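Local coordinates for cytochrome c XoxG (PDB 6ONQ), which carries covalently bound heme c and probably serves in electron transfer linked to lanthanide-dependent methanol oxidation, at residues P31-E43 / H68-V80. Residues are numbered along the deposited sequence; the frame is centred on the assembly and turned at random.
Sequences PELANKLDPNAKE and HPTFHITNDGKKV
ND2 of Asn35 lies at the edge of the Phe71 ring; Ala34 O and Asn35 OD1 lie at the edge of the His72 ring. At the Phe71 ring, ND2 of Asn35 lies near the ring plane, 3.4 Å from CE1, with amide and ring planes 19° apart; Thr70 OG1 sits above one face, offset toward the rim. The His72 imidazole reaches the carbonyl of Ala34 with its edge. CG of His72 is anti to the backbone N (chi1 -177°), which brings the ring up to the backbone of the 31-43 segment. Its NE2 gives a weak hydrogen bond to Ala34 O (3.0 Å). The same carbonyl also accepts from NZ of Lys36, well above the carbonyl plane.

Asn35 uses its amide on two sides. OD1 accepts from Ile73 N (2.9 Å), with the donor 42° out of the amide plane, while ND2 stays at Phe71. Next along the chain, Lys36 N donates to Ile73 O (3.1 Å). Lys36 O then accepts from Gly77 N (3.1 Å). Backbone bonds thus hold Lys36 through both its N and its O. One residue on, CD2 of Leu37 packs on CB of Ile73 (3.4 Å), the two side chains crossing at about a right angle. An Asx turn at Asp38 follows.

The contact lies at the surface, away from the heme. The loop before helix 46-51 runs beside strand 69-74 and the turn that leads to strand 79-80. Asn35 and Leu37 also touch Leu49 of helix 46-51. Phe71 reaches helices 82-94 and 156-167, and the His72 ring meets Tyr62 on the neighbouring strand 61-63.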
# COMPACT_ATOMS: atom_id res chain seq x y z
N PRO A 31 13.06 7.73 -15.92
CA PRO A 31 14.08 6.68 -15.93
C PRO A 31 13.54 5.33 -15.45
O PRO A 31 12.45 4.93 -15.86
CB PRO A 31 15.14 7.22 -14.95
CG PRO A 31 14.40 8.20 -14.05
CD PRO A 31 13.02 8.45 -14.64
N GLU A 32 14.30 4.66 -14.58
CA GLU A 32 13.84 3.41 -13.98
C GLU A 32 12.86 3.65 -12.84
O GLU A 32 12.24 2.69 -12.36
CB GLU A 32 15.03 2.58 -13.49
CG GLU A 32 15.76 1.80 -14.59
CD GLU A 32 14.80 1.12 -15.56
OE1 GLU A 32 14.85 1.45 -16.77
OE2 GLU A 32 14.01 0.26 -15.11
N LEU A 33 12.72 4.90 -12.39
CA LEU A 33 11.70 5.24 -11.39
C LEU A 33 10.29 5.21 -11.97
O LEU A 33 9.33 5.09 -11.21
CB LEU A 33 11.97 6.62 -10.81
CG LEU A 33 13.27 6.85 -10.03
CD1 LEU A 33 13.48 8.34 -9.77
CD2 LEU A 33 13.26 6.08 -8.71
N ALA A 34 10.15 5.31 -13.29
CA ALA A 34 8.83 5.37 -13.90
C ALA A 34 8.13 4.02 -13.82
O ALA A 34 8.76 2.97 -13.76
CB ALA A 34 8.95 5.80 -15.36
N ASN A 35 6.80 4.08 -13.81
CA ASN A 35 5.96 2.89 -13.86
C ASN A 35 5.74 2.46 -15.31
O ASN A 35 5.97 3.22 -16.26
CB ASN A 35 4.61 3.15 -13.19
CG ASN A 35 4.71 3.27 -11.68
OD1 ASN A 35 5.44 2.52 -11.03
ND2 ASN A 35 3.97 4.21 -11.12
N LYS A 36 5.27 1.22 -15.47
CA LYS A 36 4.82 0.71 -16.76
C LYS A 36 3.67 -0.24 -16.43
O LYS A 36 3.90 -1.39 -16.07
CB LYS A 36 5.93 -0.02 -17.51
CG LYS A 36 7.04 0.87 -18.06
CD LYS A 36 8.25 0.89 -17.12
CE LYS A 36 9.21 2.02 -17.47
NZ LYS A 36 10.33 2.16 -16.49
N LEU A 37 2.44 0.26 -16.54
CA LEU A 37 1.28 -0.49 -16.07
C LEU A 37 0.55 -1.17 -17.23
O LEU A 37 0.91 -1.04 -18.40
CB LEU A 37 0.32 0.41 -15.31
CG LEU A 37 0.83 1.50 -14.38
CD1 LEU A 37 -0.31 2.44 -14.05
CD2 LEU A 37 1.42 0.91 -13.12
N ASP A 38 -0.50 -1.89 -16.86
CA ASP A 38 -1.43 -2.51 -17.79
C ASP A 38 -1.97 -1.48 -18.78
O ASP A 38 -2.61 -0.51 -18.35
CB ASP A 38 -2.57 -3.14 -16.99
CG ASP A 38 -3.20 -4.33 -17.69
OD1 ASP A 38 -3.02 -4.47 -18.92
OD2 ASP A 38 -3.87 -5.13 -17.00
N PRO A 39 -1.71 -1.63 -20.08
CA PRO A 39 -2.40 -0.77 -21.06
C PRO A 39 -3.89 -1.01 -21.10
O PRO A 39 -4.64 -0.11 -21.50
CB PRO A 39 -1.73 -1.13 -22.39
CG PRO A 39 -0.45 -1.83 -22.01
CD PRO A 39 -0.76 -2.55 -20.73
N ASN A 40 -4.35 -2.20 -20.71
CA ASN A 40 -5.77 -2.48 -20.52
C ASN A 40 -6.16 -2.34 -19.05
O ASN A 40 -6.85 -3.18 -18.48
CB ASN A 40 -6.11 -3.87 -21.05
CG ASN A 40 -7.58 -4.01 -21.43
OD1 ASN A 40 -8.47 -3.56 -20.70
ND2 ASN A 40 -7.84 -4.63 -22.58
N ALA A 41 -5.69 -1.27 -18.41
CA ALA A 41 -6.09 -0.91 -17.06
C ALA A 41 -7.22 0.10 -17.16
O ALA A 41 -7.02 1.21 -17.69
CB ALA A 41 -4.92 -0.35 -16.26
N LYS A 42 -8.40 -0.27 -16.67
CA LYS A 42 -9.61 0.50 -16.92
C LYS A 42 -10.03 1.40 -15.76
O LYS A 42 -10.93 2.23 -15.94
CB LYS A 42 -10.77 -0.45 -17.27
CG LYS A 42 -10.72 -1.01 -18.70
CD LYS A 42 -11.18 0.01 -19.75
CE LYS A 42 -12.40 0.82 -19.30
NZ LYS A 42 -12.48 2.18 -19.92
N GLU A 43 -9.41 1.27 -14.59
CA GLU A 43 -9.83 2.04 -13.42
C GLU A 43 -8.71 2.94 -12.89
O GLU A 43 -8.65 3.21 -11.69
CB GLU A 43 -10.35 1.11 -12.32
CG GLU A 43 -11.77 1.44 -11.86
CD GLU A 43 -12.40 0.34 -11.00
OE1 GLU A 43 -12.54 -0.79 -11.51
OE2 GLU A 43 -12.75 0.62 -9.83
N HIS A 68 7.00 10.68 0.73
CA HIS A 68 6.17 9.62 1.27
C HIS A 68 6.31 8.34 0.45
O HIS A 68 6.61 8.39 -0.75
CB HIS A 68 4.71 10.07 1.32
CG HIS A 68 4.48 11.23 2.23
ND1 HIS A 68 3.84 12.38 1.82
CD2 HIS A 68 4.81 11.43 3.52
CE1 HIS A 68 3.79 13.24 2.82
NE2 HIS A 68 4.37 12.68 3.87
N PRO A 69 6.10 7.18 1.07
CA PRO A 69 6.29 5.91 0.36
C PRO A 69 5.36 5.78 -0.83
O PRO A 69 4.25 6.33 -0.84
CB PRO A 69 5.98 4.85 1.42
CG PRO A 69 6.16 5.54 2.71
CD PRO A 69 5.77 6.97 2.49
N THR A 70 5.82 5.05 -1.84
CA THR A 70 5.02 4.82 -3.03
C THR A 70 5.41 3.48 -3.64
O THR A 70 6.35 2.82 -3.19
CB THR A 70 5.17 5.95 -4.06
OG1 THR A 70 4.07 5.92 -4.96
CG2 THR A 70 6.44 5.80 -4.87
N PHE A 71 4.66 3.08 -4.66
CA PHE A 71 4.84 1.81 -5.33
C PHE A 71 5.72 1.96 -6.57
O PHE A 71 6.25 3.03 -6.87
CB PHE A 71 3.48 1.24 -5.71
CG PHE A 71 2.61 2.20 -6.44
CD1 PHE A 71 2.79 2.43 -7.79
CD2 PHE A 71 1.62 2.90 -5.78
CE1 PHE A 71 1.98 3.32 -8.46
CE2 PHE A 71 0.81 3.79 -6.45
CZ PHE A 71 1.00 4.00 -7.79
N HIS A 72 5.88 0.84 -7.29
CA HIS A 72 6.66 0.83 -8.53
C HIS A 72 6.28 -0.45 -9.28
O HIS A 72 6.81 -1.52 -8.97
CB HIS A 72 8.15 0.89 -8.26
CG HIS A 72 8.98 0.94 -9.50
ND1 HIS A 72 10.16 0.25 -9.64
CD2 HIS A 72 8.79 1.60 -10.67
CE1 HIS A 72 10.67 0.48 -10.83
NE2 HIS A 72 9.86 1.29 -11.48
N ILE A 73 5.38 -0.32 -10.25
CA ILE A 73 4.93 -1.41 -11.10
C ILE A 73 5.73 -1.39 -12.39
O ILE A 73 6.09 -0.32 -12.90
CB ILE A 73 3.42 -1.30 -11.40
CG1 ILE A 73 2.66 -0.82 -10.17
CG2 ILE A 73 2.86 -2.62 -11.86
CD1 ILE A 73 2.78 -1.72 -8.99
N THR A 74 6.02 -2.57 -12.93
CA THR A 74 6.89 -2.70 -14.09
C THR A 74 6.40 -3.84 -14.97
O THR A 74 5.49 -4.60 -14.60
CB THR A 74 8.35 -2.91 -13.65
OG1 THR A 74 8.38 -3.72 -12.47
CG2 THR A 74 9.01 -1.55 -13.36
N ASN A 75 6.99 -3.93 -16.16
CA ASN A 75 6.66 -4.91 -17.20
C ASN A 75 5.15 -5.07 -17.38
O ASN A 75 4.58 -6.14 -17.20
CB ASN A 75 7.32 -6.26 -16.91
CG ASN A 75 8.78 -6.13 -16.57
OD1 ASN A 75 9.41 -5.12 -16.89
ND2 ASN A 75 9.33 -7.15 -15.93
N ASP A 76 4.53 -3.96 -17.76
CA ASP A 76 3.14 -3.93 -18.21
C ASP A 76 2.19 -4.51 -17.16
O ASP A 76 1.37 -5.39 -17.44
CB ASP A 76 2.99 -4.64 -19.55
CG ASP A 76 3.25 -3.71 -20.73
OD1 ASP A 76 4.43 -3.57 -21.13
OD2 ASP A 76 2.29 -3.11 -21.25
N GLY A 77 2.32 -4.01 -15.94
CA GLY A 77 1.34 -4.28 -14.90
C GLY A 77 1.45 -5.63 -14.24
O GLY A 77 0.48 -6.06 -13.59
N LYS A 78 2.58 -6.31 -14.36
CA LYS A 78 2.74 -7.66 -13.82
C LYS A 78 3.73 -7.73 -12.67
O LYS A 78 3.48 -8.43 -11.68
CB LYS A 78 3.17 -8.62 -14.93
CG LYS A 78 2.12 -8.76 -16.03
CD LYS A 78 2.36 -9.99 -16.89
CE LYS A 78 3.68 -9.90 -17.66
NZ LYS A 78 3.63 -8.89 -18.77
N LYS A 79 4.85 -7.01 -12.76
CA LYS A 79 5.85 -6.99 -11.71
C LYS A 79 5.60 -5.81 -10.76
O LYS A 79 5.20 -4.73 -11.20
CB LYS A 79 7.25 -6.90 -12.34
CG LYS A 79 8.37 -7.29 -11.41
CD LYS A 79 9.73 -6.92 -11.99
CE LYS A 79 10.81 -7.07 -10.91
NZ LYS A 79 12.16 -7.49 -11.40
N VAL A 80 5.83 -6.03 -9.46
CA VAL A 80 5.60 -4.99 -8.45
C VAL A 80 6.80 -4.91 -7.52
O VAL A 80 7.53 -5.88 -7.34
CB VAL A 80 4.32 -5.24 -7.62
CG1 VAL A 80 3.10 -5.46 -8.52
CG2 VAL A 80 4.53 -6.40 -6.68